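Local coordinates for TetR-family transcriptional regulator (Pectobacterium atrosepticum, PDB 2HYT), which probably binds cis-regulatory DNA and controls transcription as a dimeric TetR-family regulator, at residues 166-171 with 176-181; 97-100 with 104-107; 91-96 with 159-164. All coordinates share one frame; numbering follows the deposited sequence.

Interaction 1 of 3, residues 166-171 with 176-181. With EDO (1,2-ethanediol), chain C.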
loop_
_atom_site.group_PDB
_atom_site.type_symbol
_atom_site.label_atom_id
_atom_site.label_comp_id
_atom_site.label_asym_id
_atom_site.label_seq_id
_atom_site.Cartn_x
_atom_site.Cartn_y
_atom_site.Cartn_z
ATOM N N PHE A 166 2.977 -0.215 -8.405
ATOM C CA PHE A 166 4.344 -0.302 -7.864
ATOM C C PHE A 166 5.151 -1.374 -8.561
ATOM O O PHE A 166 6.312 -1.130 -8.959
ATOM C CB PHE A 166 4.340 -0.609 -6.373
ATOM C CG PHE A 166 3.983 0.560 -5.497
ATOM C CD1 PHE A 166 4.545 1.822 -5.708
ATOM C CD2 PHE A 166 3.185 0.379 -4.374
ATOM C CE1 PHE A 166 4.230 2.878 -4.853
ATOM C CE2 PHE A 166 2.866 1.451 -3.540
ATOM C CZ PHE A 166 3.425 2.689 -3.779
ATOM N N TRP A 167 4.528 -2.527 -8.716
ATOM C CA TRP A 167 5.152 -3.709 -9.298
ATOM C C TRP A 167 5.522 -3.385 -10.741
ATOM O O TRP A 167 6.662 -3.596 -11.183
ATOM C CB TRP A 167 4.212 -4.905 -9.193
ATOM C CG TRP A 167 4.746 -6.122 -9.805
ATOM C CD1 TRP A 167 5.771 -6.902 -9.341
ATOM C CD2 TRP A 167 4.316 -6.722 -11.042
ATOM N NE1 TRP A 167 5.983 -7.953 -10.186
ATOM C CE2 TRP A 167 5.109 -7.864 -11.241
ATOM C CE3 TRP A 167 3.324 -6.421 -11.974
ATOM C CZ2 TRP A 167 4.961 -8.674 -12.335
ATOM C CZ3 TRP A 167 3.175 -7.249 -13.068
ATOM C CH2 TRP A 167 4.013 -8.326 -13.260
ATOM N N ILE A 168 4.602 -2.792 -11.478
ATOM C CA ILE A 168 4.902 -2.460 -12.883
ATOM C C ILE A 168 6.082 -1.484 -12.944
ATOM O O ILE A 168 6.964 -1.617 -13.812
ATOM C CB ILE A 168 3.672 -1.863 -13.580
ATOM C CG1 ILE A 168 2.602 -2.925 -13.762
ATOM C CG2 ILE A 168 4.038 -1.231 -14.908
ATOM C CD1 ILE A 168 1.170 -2.413 -14.012
ATOM N N ALA A 169 6.114 -0.532 -12.022
ATOM C CA ALA A 169 7.146 0.513 -11.997
ATOM C C ALA A 169 8.513 -0.010 -11.508
ATOM O O ALA A 169 9.509 0.675 -11.708
ATOM C CB ALA A 169 6.656 1.734 -11.177
ATOM N N GLU A 170 8.546 -1.206 -10.901
ATOM C CA GLU A 170 9.788 -1.908 -10.447
ATOM C C GLU A 170 10.509 -2.631 -11.590
ATOM O O GLU A 170 11.709 -2.946 -11.475
ATOM C CB GLU A 170 9.461 -3.010 -9.437
ATOM C CG GLU A 170 9.240 -2.543 -8.033
ATOM C CD GLU A 170 8.633 -3.600 -7.114
ATOM O OE1 GLU A 170 8.301 -4.735 -7.529
ATOM O OE2 GLU A 170 8.476 -3.281 -5.942
ATOM N N GLY A 171 9.765 -2.991 -12.635
ATOM C CA GLY A 171 10.335 -3.739 -13.740
ATOM C C GLY A 171 11.364 -2.924 -14.525
ATOM O O GLY A 171 11.288 -1.685 -14.628
ATOM N N ALA A 176 6.034 -5.106 -20.437
ATOM C CA ALA A 176 5.689 -6.527 -20.220
ATOM C C ALA A 176 4.824 -6.677 -18.962
ATOM O O ALA A 176 3.770 -7.322 -18.986
ATOM C CB ALA A 176 6.935 -7.359 -20.108
ATOM N N ARG A 177 5.282 -6.087 -17.865
ATOM C CA ARG A 177 4.551 -6.181 -16.590
ATOM C C ARG A 177 3.168 -5.556 -16.720
ATOM O O ARG A 177 2.185 -6.084 -16.174
ATOM C CB ARG A 177 5.321 -5.493 -15.461
ATOM C CG ARG A 177 6.549 -6.277 -15.072
ATOM C CD ARG A 177 7.058 -5.882 -13.729
ATOM N NE ARG A 177 8.151 -6.758 -13.367
ATOM C CZ ARG A 177 8.780 -6.768 -12.197
ATOM N NH1 ARG A 177 8.454 -5.925 -11.262
ATOM N NH2 ARG A 177 9.775 -7.631 -11.973
ATOM N N LEU A 178 3.068 -4.431 -17.411
ATOM C CA LEU A 178 1.723 -3.836 -17.603
ATOM C C LEU A 178 0.694 -4.802 -18.233
ATOM O O LEU A 178 -0.441 -4.926 -17.757
ATOM C CB LEU A 178 1.807 -2.515 -18.396
ATOM C CG LEU A 178 0.491 -1.873 -18.833
ATOM C CD1 LEU A 178 -0.404 -1.550 -17.618
ATOM C CD2 LEU A 178 0.711 -0.623 -19.691
ATOM N N ALA A 179 1.070 -5.472 -19.322
ATOM C CA ALA A 179 0.181 -6.440 -19.961
ATOM C C ALA A 179 -0.226 -7.576 -19.006
ATOM O O ALA A 179 -1.386 -7.995 -18.916
ATOM C CB ALA A 179 0.889 -7.016 -21.205
ATOM N N GLN A 180 0.751 -8.079 -18.278
ATOM C CA GLN A 180 0.520 -9.133 -17.263
ATOM C C GLN A 180 -0.407 -8.650 -16.171
ATOM O O GLN A 180 -1.311 -9.375 -15.751
ATOM C CB GLN A 180 1.831 -9.599 -16.660
ATOM C CG GLN A 180 2.720 -10.324 -17.670
ATOM C CD GLN A 180 4.072 -10.622 -17.153
ATOM O OE1 GLN A 180 4.661 -9.830 -16.402
ATOM N NE2 GLN A 180 4.607 -11.800 -17.545
ATOM N N GLY A 181 -0.166 -7.435 -15.701
ATOM C CA GLY A 181 -1.028 -6.853 -14.671
ATOM C C GLY A 181 -2.464 -6.691 -15.099
ATOM O O GLY A 181 -3.409 -7.033 -14.366
HETATM C C1 EDO C . 5.304 -6.090 -5.547
HETATM O O1 EDO C . 6.569 -6.556 -6.034
HETATM C C2 EDO C . 5.400 -4.571 -5.475
HETATM O O2 EDO C . 6.473 -4.185 -4.611
HETATM O O HOH W 1 9.371 -6.852 -8.533
#
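Trp167 and Arg177 dominate this contact, in which helix 174-190 folds back along helix 150-170 as an antiparallel helical hairpin of the TetR C-terminal domain. With Trp167 CG anti to the backbone N (chi1 178°), the indole lies across the path of the extended arginine chain. Arg177 CD rests over the six-membered ring, 3.7 Å from its centroid. Farther out the guanidinium lies flat on the indole, their planes 11° apart, and makes an off-centre cation-pi contact with the five-membered ring. The same guanidinium is gripped in its own plane: Arg177 NH1 donates to Trp167 O at 2.9 Å and 158°. That carbonyl also accepts from Glu170 N, and the two donors reach it from opposite faces of its plane, so the arginine gives this carbonyl near the helix end a second donor while covering the ring. At the far rim of the indole, near its plane, Trp167 CH2 meets Gln180 OE1 at 3.5 Å; Trp167 NE1 is bonded to Gln151 of the second subunit, which places the stack at the dimer interface. Ile168 supplies the apolar side, its CD1 lying 4.0 Å from Leu178 CD1. Glu170 approaches the arginine more loosely, its OE1 being 3.9 Å from Arg177 NH1 in a long salt bridge that a water spans by hydrogen bonds to both atoms. The carboxylate is also paired with Arg114 and with Arg126 of the second subunit, and both its oxygens accept from an ethanediol that is probably a crystallisation additive. Gly171 closes the sandwich: its CA sits 3.6 Å above the guanidinium plane, on the face opposite Trp167 NE1 and toward the rim of the group.

Interaction 2 of 3, residues 97-100 with 104-107. With EDO (1,2-ethanediol), chain D; EDO (1,2-ethanediol), chain E.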
loop_
_atom_site.group_PDB
_atom_site.type_symbol
_atom_site.label_atom_id
_atom_site.label_comp_id
_atom_site.label_asym_id
_atom_site.label_seq_id
_atom_site.Cartn_x
_atom_site.Cartn_y
_atom_site.Cartn_z
ATOM N N LEU A 97 -3.245 1.375 -13.969
ATOM C CA LEU A 97 -2.039 0.607 -14.239
ATOM C C LEU A 97 -1.229 1.190 -15.397
ATOM O O LEU A 97 0.008 1.237 -15.331
ATOM C CB LEU A 97 -2.379 -0.843 -14.547
ATOM C CG LEU A 97 -3.095 -1.623 -13.444
ATOM C CD1 LEU A 97 -3.142 -3.116 -13.806
ATOM C CD2 LEU A 97 -2.422 -1.425 -12.075
ATOM N N GLU A 98 -1.919 1.598 -16.457
ATOM C CA GLU A 98 -1.272 2.219 -17.639
ATOM C C GLU A 98 -0.498 3.483 -17.239
ATOM O O GLU A 98 0.578 3.757 -17.794
ATOM C CB GLU A 98 -2.310 2.550 -18.705
ATOM C CG GLU A 98 -2.854 1.321 -19.359
ATOM C CD GLU A 98 -4.106 1.541 -20.196
ATOM O OE1 GLU A 98 -4.740 2.623 -20.129
ATOM O OE2 GLU A 98 -4.453 0.581 -20.922
HETATM N N MSE A 99 -0.998 4.219 -16.246
HETATM C CA MSE A 99 -0.296 5.388 -15.728
HETATM C C MSE A 99 1.060 5.072 -15.130
HETATM O O MSE A 99 1.936 5.949 -15.087
HETATM C CB MSE A 99 -1.152 6.060 -14.693
HETATM C CG MSE A 99 -2.160 6.872 -15.270
HETATM SE SE MSE A 99 -3.433 7.510 -13.862
HETATM C CE MSE A 99 -4.462 8.510 -15.067
ATOM N N ALA A 100 1.284 3.823 -14.703
ATOM C CA ALA A 100 2.565 3.428 -14.110
ATOM C C ALA A 100 3.720 3.461 -15.115
ATOM O O ALA A 100 4.876 3.341 -14.715
ATOM C CB ALA A 100 2.476 2.047 -13.499
ATOM N N GLU A 104 6.401 10.693 -15.555
ATOM C CA GLU A 104 6.296 11.416 -14.314
ATOM C C GLU A 104 5.738 10.578 -13.160
ATOM O O GLU A 104 6.230 10.632 -12.044
ATOM C CB GLU A 104 5.420 12.669 -14.470
ATOM C CG GLU A 104 5.401 13.465 -13.201
ATOM C CD GLU A 104 4.825 14.837 -13.397
ATOM O OE1 GLU A 104 3.740 14.903 -13.997
ATOM O OE2 GLU A 104 5.440 15.812 -12.903
ATOM N N ILE A 105 4.666 9.851 -13.436
ATOM C CA ILE A 105 4.037 9.001 -12.437
ATOM C C ILE A 105 4.976 7.884 -12.053
ATOM O O ILE A 105 5.174 7.593 -10.872
ATOM C CB ILE A 105 2.658 8.510 -12.978
ATOM C CG1 ILE A 105 1.735 9.734 -13.117
ATOM C CG2 ILE A 105 2.039 7.440 -12.060
ATOM C CD1 ILE A 105 0.393 9.432 -13.795
ATOM N N GLN A 106 5.555 7.229 -13.049
ATOM C CA GLN A 106 6.461 6.152 -12.801
ATOM C C GLN A 106 7.558 6.558 -11.850
ATOM O O GLN A 106 7.931 5.821 -10.942
ATOM C CB GLN A 106 7.054 5.679 -14.135
ATOM C CG GLN A 106 8.016 4.568 -14.013
ATOM C CD GLN A 106 8.624 4.233 -15.369
ATOM O OE1 GLN A 106 9.275 5.087 -15.991
ATOM N NE2 GLN A 106 8.352 3.040 -15.859
ATOM N N ARG A 107 8.163 7.713 -12.125
ATOM C CA ARG A 107 9.349 8.125 -11.402
ATOM C C ARG A 107 8.991 8.835 -10.118
ATOM O O ARG A 107 9.314 8.348 -9.031
ATOM C CB ARG A 107 10.186 8.997 -12.304
ATOM C CG ARG A 107 10.910 8.150 -13.368
ATOM C CD ARG A 107 11.966 8.980 -14.085
ATOM N NE ARG A 107 11.357 9.941 -14.984
ATOM C CZ ARG A 107 11.978 10.979 -15.552
ATOM N NH1 ARG A 107 13.256 11.245 -15.294
ATOM N NH2 ARG A 107 11.298 11.764 -16.389
HETATM C C1 EDO D . -0.624 13.533 -13.932
HETATM O O1 EDO D . -1.680 13.262 -14.864
HETATM C C2 EDO D . 0.589 13.945 -14.770
HETATM O O2 EDO D . 1.712 13.118 -14.501
HETATM C C1 EDO E . -4.377 7.055 -18.834
HETATM O O1 EDO E . -5.716 7.447 -19.176
HETATM C C2 EDO E . -4.104 5.582 -19.026
HETATM O O2 EDO E . -3.590 5.360 -20.348
#
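Ala100 O lies obliquely to the flat carboxamide of Gln106, to one side of its plane and beyond its rim, over neither face. Gln106 NE2 and Ala100 O are 3.7 Å apart and make no hydrogen bond. This is the tight connection between helix 85-98 and helix 103-117 in the all-helical C-terminal domain of the TetR fold, where the chain turns over a few residues and the end of one helix meets the first turns of the next. A chi1 of 180° sends Gln106 CG away from its own N, which carries the extended chain past the Ala100 carbonyl: CB approaches Ala100 O to 3.2 Å and CG to 3.4 Å. The contact is thus made by aliphatic carbons, and Ala100 O, buried here, has no polar partner in the model. One residue earlier on each side, Met99, present as selenomethionine, faces Ile105. The two branches of the isoleucine divide the work. CG2 packs against the Met99 carbonyl oxygen at 3.4 Å, whereas CD1 reaches the side chain, 3.8 Å from Met99 CB and 3.9 Å from Met99 CG. Beyond CG the selenomethionine chain leads away from segment 104-107. Met71 of helix 56-81 touches both Met99 and Ile105, so the turn packs on that long helix. At the outer end, Glu104 OE1 pairs with Arg22 of helix 7-28 and accepts a 2.7 Å hydrogen bond from O2 of an ethanediol; the same O2 lies 3.7 Å from Ile105 CG1.

Interaction 3 of 3, residues 91-96 with 159-164. With EDO (1,2-ethanediol), chain B.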
loop_
_atom_site.group_PDB
_atom_site.type_symbol
_atom_site.label_atom_id
_atom_site.label_comp_id
_atom_site.label_asym_id
_atom_site.label_seq_id
_atom_site.Cartn_x
_atom_site.Cartn_y
_atom_site.Cartn_z
ATOM N N CYS A 91 -12.079 0.071 -17.711
ATOM C CA CYS A 91 -11.177 1.002 -18.368
ATOM C C CYS A 91 -10.459 1.903 -17.371
ATOM O O CYS A 91 -9.287 2.151 -17.528
ATOM C CB CYS A 91 -11.952 1.840 -19.362
ATOM S SG CYS A 91 -10.931 2.898 -20.324
ATOM N N ARG A 92 -11.186 2.361 -16.354
ATOM C CA ARG A 92 -10.617 3.194 -15.307
ATOM C C ARG A 92 -9.546 2.414 -14.514
ATOM O O ARG A 92 -8.428 2.924 -14.240
ATOM C CB ARG A 92 -11.709 3.656 -14.379
ATOM C CG ARG A 92 -11.235 4.447 -13.216
ATOM C CD ARG A 92 -12.389 5.124 -12.540
ATOM N NE ARG A 92 -12.054 5.487 -11.169
ATOM C CZ ARG A 92 -12.812 6.253 -10.403
ATOM N NH1 ARG A 92 -13.942 6.774 -10.860
ATOM N NH2 ARG A 92 -12.405 6.501 -9.156
ATOM N N CYS A 93 -9.892 1.187 -14.137
ATOM C CA CYS A 93 -8.934 0.344 -13.435
ATOM C C CYS A 93 -7.677 0.077 -14.284
ATOM O O CYS A 93 -6.532 0.205 -13.783
ATOM C CB CYS A 93 -9.557 -0.967 -12.969
ATOM S SG CYS A 93 -10.837 -0.812 -11.715
ATOM N N ARG A 94 -7.860 -0.265 -15.556
ATOM C CA ARG A 94 -6.702 -0.483 -16.437
ATOM C C ARG A 94 -5.866 0.790 -16.597
ATOM O O ARG A 94 -4.642 0.746 -16.646
ATOM C CB ARG A 94 -7.160 -0.948 -17.796
ATOM C CG ARG A 94 -7.687 -2.363 -17.800
ATOM C CD ARG A 94 -7.839 -2.899 -19.241
ATOM N NE ARG A 94 -8.711 -2.055 -20.071
ATOM C CZ ARG A 94 -10.008 -2.277 -20.299
ATOM N NH1 ARG A 94 -10.641 -3.319 -19.779
ATOM N NH2 ARG A 94 -10.674 -1.435 -21.073
ATOM N N ALA A 95 -6.548 1.930 -16.700
ATOM C CA ALA A 95 -5.868 3.216 -16.884
ATOM C C ALA A 95 -4.938 3.559 -15.709
ATOM O O ALA A 95 -3.826 4.083 -15.892
ATOM C CB ALA A 95 -6.893 4.316 -17.118
ATOM N N TYR A 96 -5.345 3.183 -14.498
ATOM C CA TYR A 96 -4.513 3.345 -13.330
ATOM C C TYR A 96 -3.174 2.602 -13.479
ATOM O O TYR A 96 -2.086 3.127 -13.139
ATOM C CB TYR A 96 -5.259 2.889 -12.078
ATOM C CG TYR A 96 -4.535 3.231 -10.829
ATOM C CD1 TYR A 96 -3.510 2.393 -10.353
ATOM C CD2 TYR A 96 -4.841 4.379 -10.096
ATOM C CE1 TYR A 96 -2.814 2.732 -9.185
ATOM C CE2 TYR A 96 -4.152 4.694 -8.932
ATOM C CZ TYR A 96 -3.126 3.857 -8.492
ATOM O OH TYR A 96 -2.394 4.081 -7.339
ATOM N N GLY A 159 -6.440 -1.058 -3.372
ATOM C CA GLY A 159 -5.217 -1.696 -2.898
ATOM C C GLY A 159 -4.558 -2.536 -3.975
ATOM O O GLY A 159 -3.341 -2.512 -4.160
ATOM N N SER A 160 -5.366 -3.280 -4.720
ATOM C CA SER A 160 -4.809 -4.139 -5.769
ATOM C C SER A 160 -4.088 -3.296 -6.816
ATOM O O SER A 160 -2.979 -3.628 -7.262
ATOM C CB SER A 160 -5.907 -4.988 -6.401
ATOM O OG SER A 160 -6.787 -4.280 -7.274
ATOM N N LEU A 161 -4.735 -2.203 -7.191
ATOM C CA LEU A 161 -4.238 -1.351 -8.275
ATOM C C LEU A 161 -2.986 -0.633 -7.836
ATOM O O LEU A 161 -2.036 -0.536 -8.589
ATOM C CB LEU A 161 -5.297 -0.342 -8.681
ATOM C CG LEU A 161 -6.559 -0.910 -9.316
ATOM C CD1 LEU A 161 -7.599 0.233 -9.560
ATOM C CD2 LEU A 161 -6.244 -1.615 -10.617
ATOM N N ALA A 162 -2.987 -0.104 -6.607
ATOM C CA ALA A 162 -1.848 0.608 -6.081
ATOM C C ALA A 162 -0.632 -0.295 -6.023
ATOM O O ALA A 162 0.479 0.091 -6.430
ATOM C CB ALA A 162 -2.192 1.139 -4.680
ATOM N N GLU A 163 -0.819 -1.537 -5.587
ATOM C CA GLU A 163 0.320 -2.440 -5.487
ATOM C C GLU A 163 0.826 -2.890 -6.864
ATOM O O GLU A 163 2.047 -2.968 -7.108
ATOM C CB GLU A 163 -0.055 -3.683 -4.659
ATOM C CG GLU A 163 1.119 -4.436 -4.127
ATOM C CD GLU A 163 1.933 -3.620 -3.101
ATOM O OE1 GLU A 163 1.430 -2.582 -2.565
ATOM O OE2 GLU A 163 3.098 -4.007 -2.882
ATOM N N ALA A 164 -0.111 -3.215 -7.734
ATOM C CA ALA A 164 0.247 -3.626 -9.091
ATOM C C ALA A 164 0.994 -2.495 -9.818
ATOM O O ALA A 164 1.923 -2.754 -10.565
ATOM C CB ALA A 164 -0.975 -4.102 -9.847
HETATM C C1 EDO B . -8.547 3.870 -9.876
HETATM O O1 EDO B . -9.567 4.893 -9.874
HETATM C C2 EDO B . -7.899 3.847 -8.488
HETATM O O2 EDO B . -8.816 3.315 -7.492
HETATM O O HOH W 2 0.442 3.056 -6.421
#
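Helices 91-96 and 159-164 run roughly parallel, their axes inclined by 29° and 10.0 Å apart at closest, with Tyr96 and Leu161 closest by their CA atoms. Tyr96 and Leu161, whose side chains both point across, provide most of the contact. Tyr96 has its ring turned opposite the backbone N (chi1 -171°), and this swings it over the start of the Leu161 side chain, Tyr96 CD1 meeting Leu161 CB at 3.7 Å. The ring also slants against the peptide that follows, with Tyr96 CE1 3.4 Å from Leu161 O. Its hydroxyl reaches along to Ala162, where a water bonds to Tyr96 OH and donates to Ala162 O. The two methyls of Leu161 are set against Cys93: CD2 sits 3.7 Å from Cys93 O and CD1 4.0 Å from Cys93 SG. Leu185 of helix 174-190 touches both Cys93 and Leu161. An ethanediol, probably from the crystallisation liquor, lies between Arg92 and the ring of Tyr96, with Leu161 CD1 beside it. Its O1 accepts a 2.9 Å bond from Arg92 NE, at the edge of the guanidinium, and a weak one from Arg92 NH2. An additive bonded to Arg92 and lined by Tyr96 and Leu161 between these helices is consistent with a pocket in the C-terminal domain, the part that binds effectors in TetR-family regulators.

From the N terminus, helix 85-98 first enters interaction 3 through residues 91-96 and then, at its end, interaction 2, which closes a short turn into helix 103-117. That turn is nested inside the much longer loop closed by interaction 3 when helix 150-170 returns at residues 159-164. Interaction 1 follows in series, joining the end of that helix to helix 174-190 across a tight turn. Leu97 bridges the set: it packs on Leu161 and Ala164, and on Leu178 and Gly181. Together the contacts tie helices 85-98, 103-117, 150-170 and 174-190 into one core, with interactions 1 and 3 also touching the second subunit.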